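Local coordinates for lumazine protein (Photobacterium kishitanii, PDB 3A35) that serves as an antenna protein of luminous bacteria, carrying a lumazine or flavin chromophore and shifting the emission of luciferase to shorter wavelength, at residues Met1-Ile12 with Glu76-Pro87; Asp19-Phe28 with Asp57-Ile67. One frame throughout, in Å; residues are numbered along the deposited sequence.

Contact 1 (Met1-Ile12 with Glu76-Pro87); sequences MFKGIVQGAGII and EVGNKVNLEVRP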
loop_
_atom_site.group_PDB
_atom_site.type_symbol
_atom_site.label_atom_id
_atom_site.label_comp_id
_atom_site.label_asym_id
_atom_site.label_seq_id
_atom_site.Cartn_x
_atom_site.Cartn_y
_atom_site.Cartn_z
ATOM N N MET A 1 3.512 -1.021 15.130
ATOM C CA MET A 1 3.604 -1.342 13.665
ATOM C C MET A 1 2.743 -2.510 13.141
ATOM O O MET A 1 1.829 -2.896 13.805
ATOM C CB MET A 1 5.012 -1.270 13.093
ATOM C CG MET A 1 5.857 -2.411 13.422
ATOM S SD MET A 1 7.577 -1.737 13.370
ATOM C CE MET A 1 8.521 -3.066 14.136
ATOM N N PHE A 2 2.948 -2.893 11.889
ATOM C CA PHE A 2 1.915 -3.600 11.076
ATOM C C PHE A 2 2.513 -4.842 10.422
ATOM O O PHE A 2 3.722 -4.975 10.342
ATOM C CB PHE A 2 1.384 -2.591 9.979
ATOM C CG PHE A 2 0.689 -1.398 10.522
ATOM C CD1 PHE A 2 -0.607 -1.414 10.726
ATOM C CD2 PHE A 2 1.399 -0.233 10.787
ATOM C CE1 PHE A 2 -1.297 -0.310 11.163
ATOM C CE2 PHE A 2 0.788 0.898 11.308
ATOM C CZ PHE A 2 -0.601 0.872 11.449
ATOM N N LYS A 3 1.635 -5.755 10.039
ATOM C CA LYS A 3 2.148 -7.034 9.487
ATOM C C LYS A 3 2.464 -6.949 8.023
ATOM O O LYS A 3 3.178 -7.764 7.423
ATOM C CB LYS A 3 1.082 -8.107 9.634
ATOM C CG LYS A 3 0.705 -8.364 11.086
ATOM C CD LYS A 3 -0.503 -9.311 11.365
ATOM C CE LYS A 3 -0.357 -9.795 12.826
ATOM N NZ LYS A 3 -1.581 -10.078 13.620
ATOM N N GLY A 4 1.897 -5.942 7.340
ATOM C CA GLY A 4 1.955 -6.091 5.922
ATOM C C GLY A 4 1.160 -7.211 5.274
ATOM O O GLY A 4 1.493 -7.706 4.262
ATOM N N ILE A 5 0.046 -7.485 5.909
ATOM C CA ILE A 5 -0.972 -8.368 5.454
ATOM C C ILE A 5 -2.258 -7.585 5.379
ATOM O O ILE A 5 -2.807 -7.100 6.387
ATOM C CB ILE A 5 -1.186 -9.604 6.465
ATOM C CG1 ILE A 5 0.128 -10.381 6.448
ATOM C CG2 ILE A 5 -2.261 -10.462 5.936
ATOM C CD1 ILE A 5 0.148 -11.475 7.531
ATOM N N VAL A 6 -2.609 -7.407 4.123
ATOM C CA VAL A 6 -3.822 -6.592 3.815
ATOM C C VAL A 6 -5.081 -7.247 4.245
ATOM O O VAL A 6 -5.342 -8.442 3.879
ATOM C CB VAL A 6 -3.819 -6.209 2.282
ATOM C CG1 VAL A 6 -5.113 -5.450 1.886
ATOM C CG2 VAL A 6 -2.575 -5.384 1.965
ATOM N N GLN A 7 -5.900 -6.568 4.975
ATOM C CA GLN A 7 -7.120 -7.133 5.549
ATOM C C GLN A 7 -8.330 -6.869 4.723
ATOM O O GLN A 7 -9.346 -7.594 4.839
ATOM C CB GLN A 7 -7.383 -6.478 6.889
ATOM C CG GLN A 7 -6.352 -6.828 7.896
ATOM C CD GLN A 7 -6.336 -5.878 9.096
ATOM O OE1 GLN A 7 -7.025 -4.895 9.190
ATOM N NE2 GLN A 7 -5.458 -6.251 10.083
ATOM N N GLY A 8 -8.304 -5.916 3.789
ATOM C CA GLY A 8 -9.483 -5.721 2.871
ATOM C C GLY A 8 -9.136 -4.555 1.945
ATOM O O GLY A 8 -8.075 -3.946 2.061
ATOM N N ALA A 9 -10.087 -4.249 1.125
ATOM C CA ALA A 9 -9.880 -3.245 0.077
ATOM C C ALA A 9 -10.917 -2.165 0.369
ATOM O O ALA A 9 -12.086 -2.436 0.658
ATOM C CB ALA A 9 -10.216 -3.923 -1.269
ATOM N N GLY A 10 -10.454 -0.906 0.269
ATOM C CA GLY A 10 -11.343 0.225 0.248
ATOM C C GLY A 10 -11.524 0.768 -1.191
ATOM O O GLY A 10 -10.648 0.509 -2.027
ATOM N N ILE A 11 -12.634 1.455 -1.449
ATOM C CA ILE A 11 -12.829 2.036 -2.753
ATOM C C ILE A 11 -12.945 3.569 -2.566
ATOM O O ILE A 11 -13.767 4.038 -1.760
ATOM C CB ILE A 11 -14.052 1.447 -3.376
ATOM C CG1 ILE A 11 -13.949 -0.101 -3.597
ATOM C CG2 ILE A 11 -14.353 2.179 -4.736
ATOM C CD1 ILE A 11 -12.964 -0.512 -4.690
ATOM N N ILE A 12 -12.124 4.316 -3.259
ATOM C CA ILE A 12 -12.171 5.797 -3.067
ATOM C C ILE A 12 -13.527 6.332 -3.562
ATOM O O ILE A 12 -13.958 6.002 -4.724
ATOM C CB ILE A 12 -11.068 6.469 -3.815
ATOM C CG1 ILE A 12 -9.677 6.006 -3.356
ATOM C CG2 ILE A 12 -11.198 8.010 -3.709
ATOM C CD1 ILE A 12 -8.574 6.607 -4.070
ATOM N N GLU A 76 -7.696 8.292 -8.167
ATOM C CA GLU A 76 -8.985 8.698 -8.714
ATOM C C GLU A 76 -10.105 8.046 -7.990
ATOM O O GLU A 76 -10.026 6.906 -7.482
ATOM C CB GLU A 76 -9.048 8.226 -10.202
ATOM C CG GLU A 76 -7.925 8.889 -11.075
ATOM C CD GLU A 76 -8.115 10.382 -11.330
ATOM O OE1 GLU A 76 -7.151 10.907 -11.956
ATOM O OE2 GLU A 76 -9.137 11.040 -10.935
ATOM N N VAL A 77 -11.274 8.669 -8.062
ATOM C CA VAL A 77 -12.465 8.102 -7.550
ATOM C C VAL A 77 -12.678 6.699 -8.174
ATOM O O VAL A 77 -12.500 6.602 -9.425
ATOM C CB VAL A 77 -13.709 9.050 -7.782
ATOM C CG1 VAL A 77 -14.961 8.363 -7.437
ATOM C CG2 VAL A 77 -13.492 10.303 -6.952
ATOM N N GLY A 78 -13.060 5.725 -7.407
ATOM C CA GLY A 78 -13.250 4.321 -7.807
ATOM C C GLY A 78 -12.018 3.429 -7.614
ATOM O O GLY A 78 -12.184 2.182 -7.704
ATOM N N ASN A 79 -10.802 4.031 -7.468
ATOM C CA ASN A 79 -9.625 3.187 -7.283
ATOM C C ASN A 79 -9.741 2.428 -5.935
ATOM O O ASN A 79 -10.349 2.848 -4.953
ATOM C CB ASN A 79 -8.373 4.020 -7.228
ATOM C CG ASN A 79 -7.990 4.660 -8.569
ATOM O OD1 ASN A 79 -8.617 4.327 -9.696
ATOM N ND2 ASN A 79 -7.034 5.475 -8.556
ATOM N N LYS A 80 -9.077 1.276 -5.927
ATOM C CA LYS A 80 -9.106 0.333 -4.805
ATOM C C LYS A 80 -7.785 0.530 -4.074
ATOM O O LYS A 80 -6.687 0.512 -4.627
ATOM C CB LYS A 80 -9.157 -1.077 -5.323
ATOM C CG LYS A 80 -9.025 -2.133 -4.347
ATOM C CD LYS A 80 -9.601 -3.351 -5.087
ATOM C CE LYS A 80 -8.646 -4.437 -5.046
ATOM N NZ LYS A 80 -7.921 -4.232 -6.395
ATOM N N VAL A 81 -7.912 0.672 -2.733
ATOM C CA VAL A 81 -6.752 0.878 -1.835
ATOM C C VAL A 81 -6.668 -0.295 -0.854
ATOM O O VAL A 81 -7.676 -0.822 -0.406
ATOM C CB VAL A 81 -6.796 2.200 -1.084
ATOM C CG1 VAL A 81 -6.888 3.376 -2.168
ATOM C CG2 VAL A 81 -7.962 2.231 -0.144
ATOM N N ASN A 82 -5.462 -0.692 -0.473
ATOM C CA ASN A 82 -5.300 -1.753 0.554
ATOM C C ASN A 82 -5.491 -1.168 1.908
ATOM O O ASN A 82 -4.953 -0.091 2.196
ATOM C CB ASN A 82 -3.898 -2.305 0.397
ATOM C CG ASN A 82 -3.701 -3.036 -0.934
ATOM O OD1 ASN A 82 -4.711 -3.537 -1.501
ATOM N ND2 ASN A 82 -2.474 -3.165 -1.365
ATOM N N LEU A 83 -6.128 -1.909 2.809
ATOM C CA LEU A 83 -6.352 -1.473 4.217
ATOM C C LEU A 83 -5.744 -2.450 5.211
ATOM O O LEU A 83 -5.944 -3.675 5.046
ATOM C CB LEU A 83 -7.876 -1.399 4.497
ATOM C CG LEU A 83 -8.641 -0.468 3.525
ATOM C CD1 LEU A 83 -10.150 -0.575 3.771
ATOM C CD2 LEU A 83 -8.125 1.021 3.644
ATOM N N GLU A 84 -5.098 -1.935 6.251
ATOM C CA GLU A 84 -4.628 -2.817 7.352
ATOM C C GLU A 84 -4.705 -2.017 8.661
ATOM O O GLU A 84 -4.129 -0.922 8.806
ATOM C CB GLU A 84 -3.230 -3.266 7.164
ATOM C CG GLU A 84 -2.777 -4.268 8.269
ATOM C CD GLU A 84 -1.359 -4.680 8.182
ATOM O OE1 GLU A 84 -0.560 -4.344 7.305
ATOM O OE2 GLU A 84 -0.966 -5.326 9.242
ATOM N N VAL A 85 -5.486 -2.563 9.601
ATOM C CA VAL A 85 -5.575 -1.991 10.979
ATOM C C VAL A 85 -4.526 -2.677 11.828
ATOM O O VAL A 85 -4.170 -3.810 11.601
ATOM C CB VAL A 85 -6.985 -2.231 11.480
ATOM C CG1 VAL A 85 -7.138 -1.711 12.970
ATOM C CG2 VAL A 85 -7.968 -1.534 10.586
ATOM N N ARG A 86 -3.951 -1.969 12.740
ATOM C CA ARG A 86 -2.885 -2.531 13.585
ATOM C C ARG A 86 -3.346 -3.779 14.338
ATOM O O ARG A 86 -4.530 -3.846 14.700
ATOM C CB ARG A 86 -2.288 -1.548 14.573
ATOM C CG ARG A 86 -3.115 -1.079 15.628
ATOM C CD ARG A 86 -2.198 -0.214 16.552
ATOM N NE ARG A 86 -2.172 1.058 15.812
ATOM C CZ ARG A 86 -1.097 1.548 15.210
ATOM N NH1 ARG A 86 0.041 0.870 15.212
ATOM N NH2 ARG A 86 -1.195 2.663 14.535
ATOM N N PRO A 87 -2.397 -4.728 14.580
ATOM C CA PRO A 87 -2.790 -5.884 15.367
ATOM C C PRO A 87 -3.399 -5.530 16.703
ATOM O O PRO A 87 -2.990 -4.588 17.402
ATOM C CB PRO A 87 -1.410 -6.559 15.642
ATOM C CG PRO A 87 -0.571 -6.269 14.380
ATOM C CD PRO A 87 -1.060 -4.880 13.955
HETATM O O HOH W 1 2.454 1.554 14.737
#

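Contact 2 (Asp19-Phe28 with Asp57-Ile67); sequences DDTQRHGITF and DVVYFDIDQAI. With RBF (riboflavin), chain C.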
loop_
_atom_site.group_PDB
_atom_site.type_symbol
_atom_site.label_atom_id
_atom_site.label_comp_id
_atom_site.label_asym_id
_atom_site.label_seq_id
_atom_site.Cartn_x
_atom_site.Cartn_y
_atom_site.Cartn_z
ATOM N N ASP A 19 -4.794 21.259 -3.158
ATOM C CA ASP A 19 -3.428 21.641 -3.594
ATOM C C ASP A 19 -2.172 20.979 -2.852
ATOM O O ASP A 19 -1.512 20.035 -3.388
ATOM C CB ASP A 19 -3.337 23.173 -3.605
ATOM C CG ASP A 19 -2.080 23.656 -4.334
ATOM O OD1 ASP A 19 -1.984 24.878 -4.608
ATOM O OD2 ASP A 19 -1.201 22.783 -4.639
ATOM N N ASP A 20 -1.787 21.447 -1.676
ATOM C CA ASP A 20 -0.745 20.663 -1.003
ATOM C C ASP A 20 -1.385 19.688 0.003
ATOM O O ASP A 20 -0.717 19.086 0.865
ATOM C CB ASP A 20 0.366 21.558 -0.404
ATOM C CG ASP A 20 -0.173 22.527 0.610
ATOM O OD1 ASP A 20 -1.449 22.567 0.768
ATOM O OD2 ASP A 20 0.654 23.234 1.257
ATOM N N THR A 21 -2.685 19.462 -0.100
ATOM C CA THR A 21 -3.289 18.434 0.767
ATOM C C THR A 21 -4.422 17.910 -0.096
ATOM O O THR A 21 -4.927 18.605 -1.071
ATOM C CB THR A 21 -3.752 18.970 2.123
ATOM O OG1 THR A 21 -4.356 18.027 3.047
ATOM C CG2 THR A 21 -4.668 20.111 2.024
ATOM N N GLN A 22 -4.874 16.708 0.260
ATOM C CA GLN A 22 -6.126 16.198 -0.303
ATOM C C GLN A 22 -6.879 15.496 0.761
ATOM O O GLN A 22 -6.275 14.792 1.607
ATOM C CB GLN A 22 -5.875 15.214 -1.421
ATOM C CG GLN A 22 -5.252 15.856 -2.640
ATOM C CD GLN A 22 -4.987 14.933 -3.780
ATOM O OE1 GLN A 22 -5.242 13.726 -3.706
ATOM N NE2 GLN A 22 -4.613 15.474 -4.946
ATOM N N ARG A 23 -8.199 15.490 0.714
ATOM C CA ARG A 23 -8.999 14.659 1.612
ATOM C C ARG A 23 -9.664 13.590 0.802
ATOM O O ARG A 23 -10.381 13.888 -0.181
ATOM C CB ARG A 23 -10.027 15.503 2.429
ATOM C CG ARG A 23 -10.980 14.628 3.215
ATOM C CD ARG A 23 -11.806 15.394 4.226
ATOM N NE ARG A 23 -10.925 16.043 5.208
ATOM C CZ ARG A 23 -11.420 16.858 6.159
ATOM N NH1 ARG A 23 -12.717 17.149 6.165
ATOM N NH2 ARG A 23 -10.563 17.479 6.950
ATOM N N HIS A 24 -9.395 12.327 1.173
ATOM C CA HIS A 24 -9.962 11.225 0.490
ATOM C C HIS A 24 -11.005 10.536 1.390
ATOM O O HIS A 24 -10.703 10.208 2.593
ATOM C CB HIS A 24 -8.911 10.166 0.174
ATOM C CG HIS A 24 -7.965 10.577 -0.891
ATOM N ND1 HIS A 24 -7.373 9.708 -1.753
ATOM C CD2 HIS A 24 -7.552 11.822 -1.280
ATOM C CE1 HIS A 24 -6.585 10.351 -2.604
ATOM N NE2 HIS A 24 -6.643 11.664 -2.323
ATOM N N GLY A 25 -12.236 10.305 0.851
ATOM C CA GLY A 25 -13.243 9.544 1.522
ATOM C C GLY A 25 -13.250 8.155 0.910
ATOM O O GLY A 25 -13.455 8.084 -0.340
ATOM N N ILE A 26 -13.101 7.145 1.703
ATOM C CA ILE A 26 -12.886 5.771 1.201
ATOM C C ILE A 26 -13.998 4.915 1.760
ATOM O O ILE A 26 -14.163 4.765 2.976
ATOM C CB ILE A 26 -11.478 5.270 1.626
ATOM C CG1 ILE A 26 -10.380 6.245 1.107
ATOM C CG2 ILE A 26 -11.255 3.886 1.049
ATOM C CD1 ILE A 26 -8.956 5.852 1.559
ATOM N N THR A 27 -14.767 4.220 0.885
ATOM C CA THR A 27 -15.735 3.213 1.360
ATOM C C THR A 27 -15.034 2.003 1.866
ATOM O O THR A 27 -14.180 1.360 1.182
ATOM C CB THR A 27 -16.596 2.784 0.153
ATOM O OG1 THR A 27 -17.273 3.939 -0.354
ATOM C CG2 THR A 27 -17.628 1.732 0.567
ATOM N N PHE A 28 -15.361 1.637 3.111
ATOM C CA PHE A 28 -14.733 0.517 3.767
ATOM C C PHE A 28 -15.657 -0.676 3.834
ATOM O O PHE A 28 -16.825 -0.470 4.015
ATOM C CB PHE A 28 -14.343 0.820 5.238
ATOM C CG PHE A 28 -12.993 1.477 5.454
ATOM C CD1 PHE A 28 -12.407 2.319 4.504
ATOM C CD2 PHE A 28 -12.309 1.230 6.636
ATOM C CE1 PHE A 28 -11.133 2.853 4.744
ATOM C CE2 PHE A 28 -11.049 1.839 6.917
ATOM C CZ PHE A 28 -10.504 2.630 6.015
ATOM N N ASP A 57 -20.360 4.259 5.760
ATOM C CA ASP A 57 -19.240 3.348 5.497
ATOM C C ASP A 57 -18.066 4.119 4.831
ATOM O O ASP A 57 -17.181 3.489 4.304
ATOM C CB ASP A 57 -19.661 2.171 4.626
ATOM C CG ASP A 57 -20.244 2.558 3.309
ATOM O OD1 ASP A 57 -20.374 3.718 3.007
ATOM O OD2 ASP A 57 -20.616 1.543 2.603
ATOM N N VAL A 58 -18.095 5.474 4.849
ATOM C CA VAL A 58 -17.045 6.282 4.219
ATOM C C VAL A 58 -16.116 6.792 5.340
ATOM O O VAL A 58 -16.548 7.510 6.263
ATOM C CB VAL A 58 -17.590 7.419 3.414
ATOM C CG1 VAL A 58 -16.482 8.194 2.684
ATOM C CG2 VAL A 58 -18.641 6.893 2.372
ATOM N N VAL A 59 -14.829 6.429 5.184
ATOM C CA VAL A 59 -13.825 6.829 6.138
ATOM C C VAL A 59 -12.924 7.804 5.472
ATOM O O VAL A 59 -12.440 7.606 4.355
ATOM C CB VAL A 59 -13.036 5.546 6.526
ATOM C CG1 VAL A 59 -11.947 5.910 7.549
ATOM C CG2 VAL A 59 -13.961 4.490 7.191
ATOM N N TYR A 60 -12.707 8.948 6.121
ATOM C CA TYR A 60 -11.975 10.041 5.551
ATOM C C TYR A 60 -10.555 10.244 6.142
ATOM O O TYR A 60 -10.335 10.084 7.366
ATOM C CB TYR A 60 -12.745 11.366 5.810
ATOM C CG TYR A 60 -14.078 11.450 5.012
ATOM C CD1 TYR A 60 -14.102 12.124 3.787
ATOM C CD2 TYR A 60 -15.263 10.911 5.518
ATOM C CE1 TYR A 60 -15.334 12.229 3.042
ATOM C CE2 TYR A 60 -16.482 11.062 4.788
ATOM C CZ TYR A 60 -16.393 11.721 3.650
ATOM O OH TYR A 60 -17.575 11.833 2.835
ATOM N N PHE A 61 -9.646 10.595 5.235
ATOM C CA PHE A 61 -8.252 10.853 5.602
ATOM C C PHE A 61 -7.811 12.099 4.939
ATOM O O PHE A 61 -8.121 12.358 3.774
ATOM C CB PHE A 61 -7.310 9.679 5.078
ATOM C CG PHE A 61 -7.664 8.322 5.613
ATOM C CD1 PHE A 61 -7.066 7.881 6.820
ATOM C CD2 PHE A 61 -8.571 7.529 4.962
ATOM C CE1 PHE A 61 -7.378 6.658 7.346
ATOM C CE2 PHE A 61 -8.899 6.220 5.527
ATOM C CZ PHE A 61 -8.293 5.821 6.679
ATOM N N ASP A 62 -6.976 12.899 5.622
ATOM C CA ASP A 62 -6.219 13.952 4.940
ATOM C C ASP A 62 -4.808 13.545 4.559
ATOM O O ASP A 62 -4.085 12.991 5.501
ATOM C CB ASP A 62 -6.188 15.173 5.890
ATOM C CG ASP A 62 -7.456 15.911 5.977
ATOM O OD1 ASP A 62 -8.176 16.014 4.943
ATOM O OD2 ASP A 62 -7.832 16.532 7.022
ATOM N N ILE A 63 -4.434 13.734 3.333
ATOM C CA ILE A 63 -3.102 13.392 2.900
ATOM C C ILE A 63 -2.423 14.764 2.773
ATOM O O ILE A 63 -2.779 15.575 1.933
ATOM C CB ILE A 63 -3.135 12.639 1.548
ATOM C CG1 ILE A 63 -3.933 11.266 1.763
ATOM C CG2 ILE A 63 -1.734 12.247 1.078
ATOM C CD1 ILE A 63 -5.220 11.270 1.270
ATOM N N ASP A 64 -1.393 14.949 3.603
ATOM C CA ASP A 64 -0.666 16.264 3.684
ATOM C C ASP A 64 0.815 15.929 3.798
ATOM O O ASP A 64 1.551 16.052 2.868
ATOM C CB ASP A 64 -1.253 17.130 4.775
ATOM C CG ASP A 64 -1.612 16.443 6.052
ATOM O OD1 ASP A 64 -1.007 15.480 6.579
ATOM O OD2 ASP A 64 -2.564 16.925 6.754
ATOM N N GLN A 65 1.178 15.430 5.027
ATOM C CA GLN A 65 2.563 15.063 5.186
ATOM C C GLN A 65 3.065 14.067 4.177
ATOM O O GLN A 65 4.175 14.036 3.732
ATOM C CB GLN A 65 2.671 14.531 6.571
ATOM C CG GLN A 65 4.102 14.155 6.967
ATOM C CD GLN A 65 4.137 13.614 8.415
ATOM O OE1 GLN A 65 3.254 13.821 9.259
ATOM N NE2 GLN A 65 5.213 12.880 8.643
ATOM N N ALA A 66 2.124 13.129 3.767
ATOM C CA ALA A 66 2.487 12.105 2.860
ATOM C C ALA A 66 2.365 12.411 1.367
ATOM O O ALA A 66 2.699 11.601 0.513
ATOM C CB ALA A 66 1.548 10.881 3.122
ATOM N N ILE A 67 1.973 13.678 1.083
ATOM C CA ILE A 67 1.484 13.959 -0.330
ATOM C C ILE A 67 2.595 13.894 -1.386
ATOM O O ILE A 67 2.321 13.671 -2.578
ATOM C CB ILE A 67 0.771 15.271 -0.355
ATOM C CG1 ILE A 67 -0.092 15.335 -1.621
ATOM C CG2 ILE A 67 1.777 16.421 -0.421
ATOM C CD1 ILE A 67 -1.151 16.317 -1.569
HETATM N N1 RBF C . 0.576 11.562 6.679
HETATM C C2 RBF C . -0.502 12.161 6.130
HETATM O O2 RBF C . -0.423 12.741 5.003
HETATM N N3 RBF C . -1.767 12.129 6.706
HETATM C C4 RBF C . -1.988 11.449 7.928
HETATM O O4 RBF C . -3.134 11.450 8.395
HETATM C C4A RBF C . -0.827 10.908 8.512
HETATM N N5 RBF C . -0.987 10.303 9.817
HETATM C C5A RBF C . 0.158 9.748 10.386
HETATM C C6 RBF C . 0.022 9.282 11.698
HETATM C C7 RBF C . 1.212 8.752 12.270
HETATM C C7M RBF C . 1.058 8.290 13.749
HETATM C C8 RBF C . 2.403 8.663 11.615
HETATM C C8M RBF C . 3.556 8.040 12.282
HETATM C C9 RBF C . 2.516 9.132 10.259
HETATM C C9A RBF C . 1.402 9.757 9.691
HETATM N N10 RBF C . 1.497 10.339 8.382
HETATM C C10 RBF C . 0.383 10.956 7.876
HETATM C "C1'" RBF C . 2.714 10.458 7.691
HETATM C "C2'" RBF C . 2.919 9.493 6.541
HETATM O "O2'" RBF C . 2.753 8.121 7.033
HETATM C "C3'" RBF C . 4.239 9.609 5.983
HETATM O "O3'" RBF C . 4.328 11.070 5.546
HETATM C "C4'" RBF C . 4.432 8.849 4.659
HETATM O "O4'" RBF C . 4.502 7.433 4.940
HETATM C "C5'" RBF C . 5.727 9.246 3.938
HETATM O "O5'" RBF C . 5.846 8.634 2.653
HETATM O O HOH W 2 -7.125 17.984 3.233
HETATM O O HOH W 3 -4.189 18.954 6.046
HETATM O O HOH W 4 -19.960 4.330 0.310
HETATM O O HOH W 5 -19.389 -1.020 3.096
#

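Contact 1 (Met1-Ile12 with Glu76-Pro87)
Gly-8 to Ile-11 pair with Lys-80 to Leu-83 as the antiparallel seam that closes the N-terminal six-stranded barrel, first strand against last. A classic beta bulge marks one end. Gln-7 and Gly-8 both face Leu-83, whose O takes Gln-7 N at 2.9 Å and Gly-8 N only weakly. Beyond the bulge the Gln-7 amide acts as one more peptide. Gln-7 OE1 accepts Val-85 N at 2.8 Å, nearly straight but from above the carbonyl plane, and Gln-7 NE2 donates to Val-85 O.

The tight part lies on the Gly-10 side. Leu-83 CD1 sits 3.5 Å from Gly-10 N. Val-81 CG2 also lies against Gly-10, so the two side chains cover the face at this glycine. Ile-12 CG1 meets Val-81 CG1 at 4.0 Å. The other side is looser. There the Ala-9 methyl lies against Lys-80 CG and CD, and Ile-11 CD1 reaches Lys-80 CB. Asn-82 is the buried part of that face, its OD1 and ND2 bonded to Asn-168 and Asn-141 of the C-terminal half.

Glu-84 is buried. Its chain is fully extended, with CG anti to the backbone N (chi1 -176°), which carries the carboxylate to the 3-4 backbone. Glu-84 OE2 receives Lys-3 N at 2.8 Å on its syn lone pair; the bond from Gly-4 N to OE1 is weak. At the exposed end the Arg-86 guanidinium lies with one face toward the Phe-2 ring, the planes 49° apart. A water accepts from Met-1 N at 2.8 Å and from Arg-86 NH1 at 2.6 Å.

Contact 2 (Asp19-Phe28 with Asp57-Ile67)
Arg-23 grips Asp-62 side-on in the N-terminal barrel, where the two form a non-hydrogen-bonded pair of the antiparallel strands 22-27 and 58-63. Arg-23 NE meets Asp-62 OD1 at 2.8 Å, and Arg-23 NH2 meets Asp-62 OD2 at 2.9 Å. Both oxygens lie near the guanidinium plane, and the two flat groups are 30° apart. OD2 uses its syn lone pair; NE stands out of the carboxylate plane. The Arg-23 chain starts anti to the backbone N (chi1 172°) and bends at chi3, which lays the guanidinium beside its partner. On the same face Gly-25 leaves room for the Tyr-60 ring, whose CD1 comes to 3.5 Å from Gly-25 CA. Tyr-60 OH is hydrogen-bonded to Lys-14 NZ.

The opposite face is mostly apolar. Ile-63 CD1 sits over one face of the His-24 imidazole, 3.7 Å from its centroid, in a CH-pi contact. An almost straight bond from His-24 NE2 to Gln-22 OE1, in the ring plane, fixes the turn of that ring. At the other end Val-59 CG2 lies over the centre of the Phe-28 ring, 3.6 Å from its centroid. Phe-28 CZ then points to the edge of Phe-61, while Ile-26 CD1 touches Phe-61 CD2.

Riboflavin binds the backbone from Asp-62 onward. Riboflavin N3 donates to Asp-62 O at 2.8 Å. Its O2 accepts Asp-64 N and Ala-66 N, both from the type I turn 64-67. Asp-62 thus divides its work: the carboxylate is held by Arg-23 and a water, while the carbonyl reads the flavin. The salt bridge probably steadies this binding edge, and one carbonyl acceptor beside two N-H donors would suit the similar N-H and C=O edge of lumazine.

In the fold
The chain begins in contact 1, where residues 1-12 lead into strand 8-17. It turns back into strand 22-27, the first half of contact 2. Helix 30-34 and strands 41-44 and 47-55 follow, and strand 58-63 returns to close contact 2. Residues 76-87 then close contact 1, so contact 2 is nested inside its loop. Contact 2 joins second and fifth strands; contact 1 joins first and last and shuts the barrel. They meet directly: Thr-27 N probably bonds to Ile-11 O at 2.8 Å, and Leu-83 CD2 packs on Phe-28 CE1 at 3.7 Å. Contact 1 borders the second barrel, while contact 2 carries part of the riboflavin pocket.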